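Local coordinates for pectate lyase (Pectobacterium carotovorum, PDB 4U49), which cleaves polygalacturonate by calcium-dependent elimination, leaving unsaturated galacturonosyl ends, and probably also acts within highly methylated pectins, at residues L28-D32 with G212-N216; N33-W39 with D72-L78; D136-L142 with I164-S170. All blocks are in the same frame, centred on the assembly; numbering follows the deposited sequence.

Contact 1 of 3, residues L28-D32 with G212-N216; sequences LLKKD and GVAHN
The strand carrying L29 and K31 runs beside the one carrying V213 and H215, in nearly the same direction (26° between the two short axes) but not as a partner in one sheet. The CA atoms of L29 and V213 lie 7.9 Å apart and those of K31 and H215 8.3 Å, too far for backbone hydrogen bonds. L29, K31, V213 and H215 all point toward the other strand. Beyond K31 the chain turns at D32, with positive phi, and the D32 carboxylate faces H215.

At the apolar end, L29 CD2 meets V213 CG1 at 4.0 Å, branched side chains suited to a buried seam. At the other end the imidazole of H215 is held on two sides. Its ND1 donates to D32 OD1 at 2.6 Å, using the syn lone pair of that oxygen; the N-H...O angle of 131° shows a bent bond. D32 OD1 lies at the edge of the ring, near its plane, and the carboxylate is turned only 21° from it. Over one face comes K31, whose aliphatic chain, bent at chi2, chi3 and chi4, sets CE 3.9 Å from the ring centroid in a CH-pi contact. Edge bond and covered face restrain the rotation of the ring.

D32 OD1 is also bonded to T247 OG1, and the K31 amine makes a weak bond to E193 O. H215 lies beside D194, which binds calcium in a structure of this protein although none is bound here; N216, next to H215 and part of the same site, points away from strand 28-31. V213 bonds through its backbone to V190 and W192 and touches Y36 and S38, so the seam lies between the N-terminal sheet and the coils formed by strands 184-192, 213-216 and 244-247.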
loop_
_atom_site.group_PDB
_atom_site.type_symbol
_atom_site.label_atom_id
_atom_site.label_comp_id
_atom_site.label_asym_id
_atom_site.label_seq_id
_atom_site.Cartn_x
_atom_site.Cartn_y
_atom_site.Cartn_z
ATOM N N LEU A 28 6.405 -1.895 12.934
ATOM C CA LEU A 28 6.768 -0.503 12.706
ATOM C C LEU A 28 7.942 -0.327 11.755
ATOM O O LEU A 28 8.719 -1.251 11.512
ATOM C CB LEU A 28 7.070 0.199 14.037
ATOM C CG LEU A 28 8.073 -0.385 15.031
ATOM C CD1 LEU A 28 9.512 -0.071 14.629
ATOM C CD2 LEU A 28 7.784 0.145 16.430
ATOM N N LEU A 29 8.046 0.881 11.221
ATOM C CA LEU A 29 9.178 1.277 10.400
ATOM C C LEU A 29 9.639 2.658 10.841
ATOM O O LEU A 29 8.918 3.642 10.672
ATOM C CB LEU A 29 8.804 1.284 8.916
ATOM C CG LEU A 29 9.909 1.708 7.946
ATOM C CD1 LEU A 29 11.040 0.692 7.953
ATOM C CD2 LEU A 29 9.358 1.901 6.536
ATOM N N LYS A 30 10.825 2.725 11.437
ATOM C CA LYS A 30 11.419 4.009 11.787
ATOM C C LYS A 30 12.323 4.442 10.640
ATOM O O LYS A 30 13.403 3.885 10.443
ATOM C CB LYS A 30 12.192 3.917 13.106
ATOM C CG LYS A 30 12.693 5.256 13.631
ATOM C CD LYS A 30 13.255 5.128 15.038
ATOM C CE LYS A 30 13.919 6.425 15.476
ATOM N NZ LYS A 30 14.376 6.363 16.893
ATOM N N LYS A 31 11.862 5.430 9.882
ATOM C CA LYS A 31 12.464 5.769 8.599
ATOM C C LYS A 31 11.980 7.136 8.133
ATOM O O LYS A 31 10.871 7.549 8.471
ATOM C CB LYS A 31 12.115 4.700 7.559
ATOM C CG LYS A 31 12.824 4.833 6.222
ATOM C CD LYS A 31 14.244 4.316 6.296
ATOM C CE LYS A 31 14.547 3.391 5.128
ATOM N NZ LYS A 31 13.635 2.211 5.115
ATOM N N ASP A 32 12.820 7.831 7.365
ATOM C CA ASP A 32 12.471 9.124 6.779
ATOM C C ASP A 32 12.020 10.143 7.830
ATOM O O ASP A 32 11.057 10.879 7.615
ATOM C CB ASP A 32 11.380 8.946 5.716
ATOM C CG ASP A 32 11.781 7.967 4.626
ATOM O OD1 ASP A 32 10.979 7.061 4.311
ATOM O OD2 ASP A 32 12.896 8.102 4.076
ATOM N N GLY A 212 -0.322 -1.211 5.770
ATOM C CA GLY A 212 0.989 -1.434 5.197
ATOM C C GLY A 212 1.726 -0.131 4.978
ATOM O O GLY A 212 1.122 0.943 4.969
ATOM N N VAL A 213 3.043 -0.228 4.822
ATOM C CA VAL A 213 3.892 0.937 4.605
ATOM C C VAL A 213 4.923 0.607 3.532
ATOM O O VAL A 213 5.584 -0.426 3.604
ATOM C CB VAL A 213 4.623 1.376 5.900
ATOM C CG1 VAL A 213 5.498 2.594 5.631
ATOM C CG2 VAL A 213 3.631 1.667 7.021
ATOM N N ALA A 214 5.060 1.475 2.533
ATOM C CA ALA A 214 6.010 1.231 1.451
ATOM C C ALA A 214 6.981 2.395 1.278
ATOM O O ALA A 214 6.582 3.510 0.938
ATOM C CB ALA A 214 5.270 0.966 0.153
ATOM N N HIS A 215 8.260 2.123 1.509
ATOM C CA HIS A 215 9.296 3.129 1.351
ATOM C C HIS A 215 9.956 3.025 -0.019
ATOM O O HIS A 215 10.160 1.928 -0.537
ATOM C CB HIS A 215 10.350 2.991 2.451
ATOM C CG HIS A 215 11.560 3.842 2.233
ATOM N ND1 HIS A 215 11.634 5.155 2.645
ATOM C CD2 HIS A 215 12.744 3.571 1.631
ATOM C CE1 HIS A 215 12.811 5.654 2.311
ATOM N NE2 HIS A 215 13.502 4.712 1.695
ATOM N N ASN A 216 10.284 4.175 -0.599
ATOM C CA ASN A 216 10.999 4.216 -1.869
ATOM C C ASN A 216 12.015 5.353 -1.898
ATOM O O ASN A 216 11.831 6.374 -1.235
ATOM C CB ASN A 216 10.017 4.363 -3.035
ATOM C CG ASN A 216 10.696 4.232 -4.389
ATOM O OD1 ASN A 216 11.065 3.135 -4.803
ATOM N ND2 ASN A 216 10.862 5.355 -5.086
#

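Contact 2 of 3, residues N33-W39 with D72-L78; sequences NATYLSW and DRTFTDL
Strands 34-41 and 74-77 form an antiparallel pair in which T35 with D77 and L37 with F75 are hydrogen-bonded pairs, and Y36 with T76 and S38 with T74 are non-hydrogen-bonded ones. L37 N to F75 O, at 2.7 Å and 175°, is the shortest rung of the ladder, and W39 N extends it to R73 O. On one face L37 and F75 meet through their CB atoms and lie against V51. This is the core of a sandwich whose three-stranded and four-stranded sheets are consistent with a fibronectin type III domain.

W39, its CG set between the backbone N and the carbonyl carbon (chi1 60°), folds its indole back across the partner strand: R73 C lies 3.6 Å above the ring plane, and R73 CA makes a CH-pi contact 4.0 Å from the centroid of the five-membered ring.

On the other face, T76 OG1 comes to the edge of the Y36 ring, 3.3 Å from CD1, the two side chains pointing the same way. This face meets the beta-helix, where polar side chains find partners: Y36 OH bonds to N277 and T247, S38 OG to N189 and T74 OG1 to N243 O.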
loop_
_atom_site.group_PDB
_atom_site.type_symbol
_atom_site.label_atom_id
_atom_site.label_comp_id
_atom_site.label_asym_id
_atom_site.label_seq_id
_atom_site.Cartn_x
_atom_site.Cartn_y
_atom_site.Cartn_z
ATOM N N ASN A 33 12.724 10.167 8.962
ATOM C CA ASN A 33 12.457 11.105 10.055
ATOM C C ASN A 33 11.044 10.982 10.617
ATOM O O ASN A 33 10.400 11.981 10.936
ATOM C CB ASN A 33 12.708 12.544 9.598
ATOM C CG ASN A 33 14.072 12.722 8.965
ATOM O OD1 ASN A 33 14.189 13.227 7.849
ATOM N ND2 ASN A 33 15.113 12.300 9.675
ATOM N N ALA A 34 10.578 9.744 10.741
ATOM C CA ALA A 34 9.255 9.461 11.279
ATOM C C ALA A 34 9.198 8.018 11.752
ATOM O O ALA A 34 10.057 7.213 11.397
ATOM C CB ALA A 34 8.184 9.719 10.231
ATOM N N THR A 35 8.193 7.692 12.558
ATOM C CA THR A 35 7.951 6.299 12.917
ATOM C C THR A 35 6.560 5.885 12.447
ATOM O O THR A 35 5.552 6.449 12.876
ATOM C CB THR A 35 8.094 6.059 14.433
ATOM O OG1 THR A 35 9.455 6.284 14.825
ATOM C CG2 THR A 35 7.709 4.626 14.782
ATOM N N TYR A 36 6.520 4.914 11.542
ATOM C CA TYR A 36 5.266 4.448 10.970
ATOM C C TYR A 36 4.787 3.191 11.666
ATOM O O TYR A 36 5.538 2.228 11.811
ATOM C CB TYR A 36 5.418 4.192 9.471
ATOM C CG TYR A 36 5.862 5.413 8.708
ATOM C CD1 TYR A 36 4.947 6.385 8.329
ATOM C CD2 TYR A 36 7.200 5.604 8.383
ATOM C CE1 TYR A 36 5.346 7.510 7.639
ATOM C CE2 TYR A 36 7.610 6.729 7.692
ATOM C CZ TYR A 36 6.678 7.678 7.323
ATOM O OH TYR A 36 7.071 8.802 6.634
ATOM N N LEU A 37 3.535 3.215 12.104
ATOM C CA LEU A 37 2.901 2.044 12.691
ATOM C C LEU A 37 1.995 1.405 11.652
ATOM O O LEU A 37 1.329 2.101 10.897
ATOM C CB LEU A 37 2.096 2.417 13.939
ATOM C CG LEU A 37 2.825 2.571 15.277
ATOM C CD1 LEU A 37 3.910 3.634 15.225
ATOM C CD2 LEU A 37 1.816 2.885 16.375
ATOM N N SER A 38 1.981 0.080 11.607
ATOM C CA SER A 38 1.083 -0.634 10.715
ATOM C C SER A 38 0.635 -1.912 11.402
ATOM O O SER A 38 1.434 -2.580 12.058
ATOM C CB SER A 38 1.771 -0.941 9.380
ATOM O OG SER A 38 0.892 -1.604 8.490
ATOM N N TRP A 39 -0.638 -2.258 11.265
ATOM C CA TRP A 39 -1.134 -3.437 11.959
ATOM C C TRP A 39 -2.243 -4.160 11.217
ATOM O O TRP A 39 -2.895 -3.600 10.340
ATOM C CB TRP A 39 -1.613 -3.061 13.369
ATOM C CG TRP A 39 -2.736 -2.055 13.428
ATOM C CD1 TRP A 39 -4.077 -2.321 13.504
ATOM C CD2 TRP A 39 -2.612 -0.623 13.452
ATOM N NE1 TRP A 39 -4.791 -1.145 13.560
ATOM C CE2 TRP A 39 -3.918 -0.096 13.524
ATOM C CE3 TRP A 39 -1.524 0.255 13.401
ATOM C CZ2 TRP A 39 -4.160 1.280 13.555
ATOM C CZ3 TRP A 39 -1.772 1.620 13.435
ATOM C CH2 TRP A 39 -3.078 2.117 13.515
ATOM N N ASP A 72 -8.653 2.633 9.833
ATOM C CA ASP A 72 -7.215 2.830 9.638
ATOM C C ASP A 72 -6.425 1.633 10.159
ATOM O O ASP A 72 -6.757 1.071 11.200
ATOM C CB ASP A 72 -6.734 4.107 10.339
ATOM C CG ASP A 72 -7.103 5.376 9.582
ATOM O OD1 ASP A 72 -7.846 5.296 8.578
ATOM O OD2 ASP A 72 -6.655 6.464 10.010
ATOM N N ARG A 73 -5.384 1.240 9.431
ATOM C CA ARG A 73 -4.503 0.173 9.893
ATOM C C ARG A 73 -3.054 0.648 9.915
ATOM O O ARG A 73 -2.125 -0.158 9.986
ATOM C CB ARG A 73 -4.646 -1.073 9.011
ATOM C CG ARG A 73 -6.022 -1.743 9.092
ATOM C CD ARG A 73 -6.313 -2.276 10.490
ATOM N NE ARG A 73 -7.567 -3.027 10.545
ATOM C CZ ARG A 73 -8.740 -2.504 10.894
ATOM N NH1 ARG A 73 -8.830 -1.222 11.221
ATOM N NH2 ARG A 73 -9.826 -3.267 10.920
ATOM N N THR A 74 -2.872 1.966 9.837
ATOM C CA THR A 74 -1.561 2.584 9.998
ATOM C C THR A 74 -1.649 3.858 10.828
ATOM O O THR A 74 -2.728 4.416 11.013
ATOM C CB THR A 74 -0.915 2.962 8.651
ATOM O OG1 THR A 74 -1.618 4.074 8.085
ATOM C CG2 THR A 74 -0.931 1.795 7.681
ATOM N N PHE A 75 -0.501 4.315 11.315
ATOM C CA PHE A 75 -0.400 5.605 11.982
ATOM C C PHE A 75 1.005 6.162 11.814
ATOM O O PHE A 75 1.984 5.422 11.891
ATOM C CB PHE A 75 -0.746 5.492 13.470
ATOM C CG PHE A 75 -0.567 6.777 14.231
ATOM C CD1 PHE A 75 -1.528 7.773 14.161
ATOM C CD2 PHE A 75 0.560 6.992 15.009
ATOM C CE1 PHE A 75 -1.369 8.959 14.854
ATOM C CE2 PHE A 75 0.726 8.178 15.703
ATOM C CZ PHE A 75 -0.241 9.162 15.624
ATOM N N THR A 76 1.100 7.469 11.591
ATOM C CA THR A 76 2.394 8.127 11.452
ATOM C C THR A 76 2.705 8.972 12.683
ATOM O O THR A 76 1.994 9.928 12.981
ATOM C CB THR A 76 2.449 9.027 10.203
ATOM O OG1 THR A 76 2.243 8.236 9.025
ATOM C CG2 THR A 76 3.802 9.720 10.109
ATOM N N ASP A 77 3.772 8.618 13.392
ATOM C CA ASP A 77 4.186 9.358 14.577
ATOM C C ASP A 77 5.294 10.345 14.228
ATOM O O ASP A 77 6.408 9.948 13.890
ATOM C CB ASP A 77 4.647 8.398 15.681
ATOM C CG ASP A 77 5.011 9.115 16.972
ATOM O OD1 ASP A 77 5.536 8.455 17.892
ATOM O OD2 ASP A 77 4.778 10.337 17.074
ATOM N N LEU A 78 4.977 11.634 14.320
ATOM C CA LEU A 78 5.937 12.687 14.005
ATOM C C LEU A 78 6.434 13.415 15.253
ATOM O O LEU A 78 7.226 14.349 15.155
ATOM C CB LEU A 78 5.314 13.695 13.035
ATOM C CG LEU A 78 4.907 13.165 11.659
ATOM C CD1 LEU A 78 4.333 14.279 10.798
ATOM C CD2 LEU A 78 6.089 12.513 10.966
#

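Contact 3 of 3, residues D136-L142 with I164-S170; sequences DCGGITL and IKNLRIS
D136 OD1 is gripped by two donors that reach it from opposite faces of the carboxylate: N166 ND2 at 2.8 Å, lying 42° out of the carboxylate plane, and G138 N at 2.9 Å, the latter closing an Asx turn. With CG anti to its backbone N (chi1 -169°), D136 swings its acid over to N166, whose amide OD1 is taken by S40 and N189, so both ends of the amide are used. N166 itself sits at a corner of the chain, with positive phi, which asparagine tolerates well; its carbonyl O accepts from G139 N. A type I' turn from C137 to I140 carries glycines at its two central places, where positive phi costs them little.

These are the first coils of a parallel beta-helix, the fold of polysaccharide lyase family 3. Parallel ladders lie before and after the corner: C137 N donates to K165 O, then I140 O accepts from R168 N, L142 N donates to R168 O at 2.7 Å, and S170 N donates to L142 O. The guanidinium of R168 is bonded to L28 O and E193, and a water in its plane bridges NH2 to G139 O.

Inward, L167 CD1 packs 3.7 Å from L142 CD1, the side chains crossing at about a right angle, while C137 SG, disulfide-linked to C124, touches I164 CD1 at 3.6 Å.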
loop_
_atom_site.group_PDB
_atom_site.type_symbol
_atom_site.label_atom_id
_atom_site.label_comp_id
_atom_site.label_asym_id
_atom_site.label_seq_id
_atom_site.Cartn_x
_atom_site.Cartn_y
_atom_site.Cartn_z
ATOM N N ASP A 136 -0.185 -16.119 7.731
ATOM C CA ASP A 136 0.306 -15.106 8.662
ATOM C C ASP A 136 1.816 -15.249 8.835
ATOM O O ASP A 136 2.290 -16.228 9.410
ATOM C CB ASP A 136 -0.410 -15.240 10.013
ATOM C CG ASP A 136 -0.163 -14.060 10.947
ATOM O OD1 ASP A 136 0.827 -13.325 10.765
ATOM O OD2 ASP A 136 -0.967 -13.879 11.887
ATOM N N CYS A 137 2.569 -14.270 8.343
ATOM C CA CYS A 137 4.026 -14.352 8.386
ATOM C C CYS A 137 4.610 -13.881 9.715
ATOM O O CYS A 137 5.827 -13.883 9.898
ATOM C CB CYS A 137 4.632 -13.549 7.235
ATOM S SG CYS A 137 4.162 -14.183 5.613
ATOM N N GLY A 138 3.740 -13.463 10.630
ATOM C CA GLY A 138 4.149 -13.146 11.988
ATOM C C GLY A 138 5.206 -12.067 12.119
ATOM O O GLY A 138 5.916 -12.007 13.123
ATOM N N GLY A 139 5.315 -11.219 11.104
ATOM C CA GLY A 139 6.225 -10.090 11.149
ATOM C C GLY A 139 7.654 -10.378 10.727
ATOM O O GLY A 139 8.527 -9.529 10.900
ATOM N N ILE A 140 7.908 -11.561 10.172
ATOM C CA ILE A 140 9.263 -11.882 9.734
ATOM C C ILE A 140 9.622 -11.078 8.495
ATOM O O ILE A 140 8.761 -10.454 7.874
ATOM C CB ILE A 140 9.451 -13.382 9.421
ATOM C CG1 ILE A 140 8.635 -13.785 8.190
ATOM C CG2 ILE A 140 9.104 -14.234 10.634
ATOM C CD1 ILE A 140 9.012 -15.136 7.625
ATOM N N THR A 141 10.901 -11.098 8.146
ATOM C CA THR A 141 11.381 -10.414 6.958
ATOM C C THR A 141 11.701 -11.429 5.871
ATOM O O THR A 141 12.352 -12.438 6.131
ATOM C CB THR A 141 12.629 -9.568 7.259
ATOM O OG1 THR A 141 12.308 -8.584 8.247
ATOM C CG2 THR A 141 13.134 -8.875 5.995
ATOM N N LEU A 142 11.222 -11.165 4.660
ATOM C CA LEU A 142 11.525 -12.011 3.512
ATOM C C LEU A 142 12.060 -11.167 2.369
ATOM O O LEU A 142 11.756 -9.980 2.268
ATOM C CB LEU A 142 10.287 -12.777 3.049
ATOM C CG LEU A 142 9.727 -13.883 3.940
ATOM C CD1 LEU A 142 8.497 -14.492 3.272
ATOM C CD2 LEU A 142 10.777 -14.949 4.212
ATOM N N ILE A 164 -2.062 -12.753 2.406
ATOM C CA ILE A 164 -0.849 -12.761 3.206
ATOM C C ILE A 164 -0.879 -11.573 4.161
ATOM O O ILE A 164 -1.350 -10.491 3.808
ATOM C CB ILE A 164 0.420 -12.732 2.318
ATOM C CG1 ILE A 164 1.672 -13.008 3.154
ATOM C CG2 ILE A 164 0.533 -11.417 1.560
ATOM C CD1 ILE A 164 2.864 -13.432 2.329
ATOM N N LYS A 165 -0.413 -11.784 5.388
ATOM C CA LYS A 165 -0.423 -10.710 6.371
ATOM C C LYS A 165 0.823 -10.690 7.248
ATOM O O LYS A 165 1.499 -11.706 7.412
ATOM C CB LYS A 165 -1.677 -10.800 7.249
ATOM C CG LYS A 165 -1.824 -12.095 8.020
ATOM C CD LYS A 165 -3.125 -12.109 8.813
ATOM C CE LYS A 165 -4.323 -11.916 7.897
ATOM N NZ LYS A 165 -5.613 -11.993 8.641
ATOM N N ASN A 166 1.120 -9.508 7.784
ATOM C CA ASN A 166 2.205 -9.313 8.743
ATOM C C ASN A 166 3.566 -9.736 8.194
ATOM O O ASN A 166 4.194 -10.663 8.702
ATOM C CB ASN A 166 1.887 -10.071 10.032
ATOM C CG ASN A 166 0.506 -9.745 10.564
ATOM O OD1 ASN A 166 0.052 -8.605 10.477
ATOM N ND2 ASN A 166 -0.172 -10.745 11.116
ATOM N N LEU A 167 4.016 -9.041 7.156
ATOM C CA LEU A 167 5.253 -9.396 6.474
ATOM C C LEU A 167 6.113 -8.174 6.196
ATOM O O LEU A 167 5.607 -7.107 5.847
ATOM C CB LEU A 167 4.945 -10.121 5.158
ATOM C CG LEU A 167 6.132 -10.442 4.243
ATOM C CD1 LEU A 167 7.054 -11.471 4.883
ATOM C CD2 LEU A 167 5.651 -10.917 2.878
ATOM N N ARG A 168 7.420 -8.339 6.356
ATOM C CA ARG A 168 8.372 -7.311 5.977
ATOM C C ARG A 168 9.146 -7.777 4.751
ATOM O O ARG A 168 9.702 -8.875 4.741
ATOM C CB ARG A 168 9.321 -7.002 7.137
ATOM C CG ARG A 168 10.222 -5.801 6.918
ATOM C CD ARG A 168 11.013 -5.482 8.184
ATOM N NE ARG A 168 10.139 -5.280 9.334
ATOM C CZ ARG A 168 9.756 -4.090 9.788
ATOM N NH1 ARG A 168 10.175 -2.981 9.197
ATOM N NH2 ARG A 168 8.953 -4.012 10.838
ATOM N N ILE A 169 9.149 -6.963 3.704
ATOM C CA ILE A 169 9.950 -7.263 2.525
ATOM C C ILE A 169 11.244 -6.476 2.639
ATOM O O ILE A 169 11.226 -5.260 2.824
ATOM C CB ILE A 169 9.207 -6.926 1.227
ATOM C CG1 ILE A 169 7.955 -7.800 1.113
ATOM C CG2 ILE A 169 10.106 -7.156 0.016
ATOM C CD1 ILE A 169 7.135 -7.541 -0.125
ATOM N N SER A 170 12.365 -7.184 2.555
ATOM C CA SER A 170 13.660 -6.611 2.893
ATOM C C SER A 170 14.089 -5.505 1.943
ATOM O O SER A 170 13.617 -5.409 0.804
ATOM C CB SER A 170 14.733 -7.697 2.916
ATOM O OG SER A 170 15.130 -8.027 1.601
HETATM O O HOH W 1 8.447 -6.719 12.158
#

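Contacts 2 and 3, in that order along the chain, are both nested in the loop that contact 1 closes. Contact 2, its centre about 8 Å from that of contact 1, shares the three-stranded sheet with segment 28-32: strands 24-31 and 34-41 are neighbours there, joined by L29 O to Y36 N at 2.9 Å. Contact 3 lies at the start of the beta-helix, about 14 Å from contact 1 and about 17 Å from contact 2 between centres. R168 ties it to L28 of contact 1, whereas contacts 2 and 3 do not touch. The N-terminal domain is thus seated on several coils of the beta-helix, close to known calcium-binding residues.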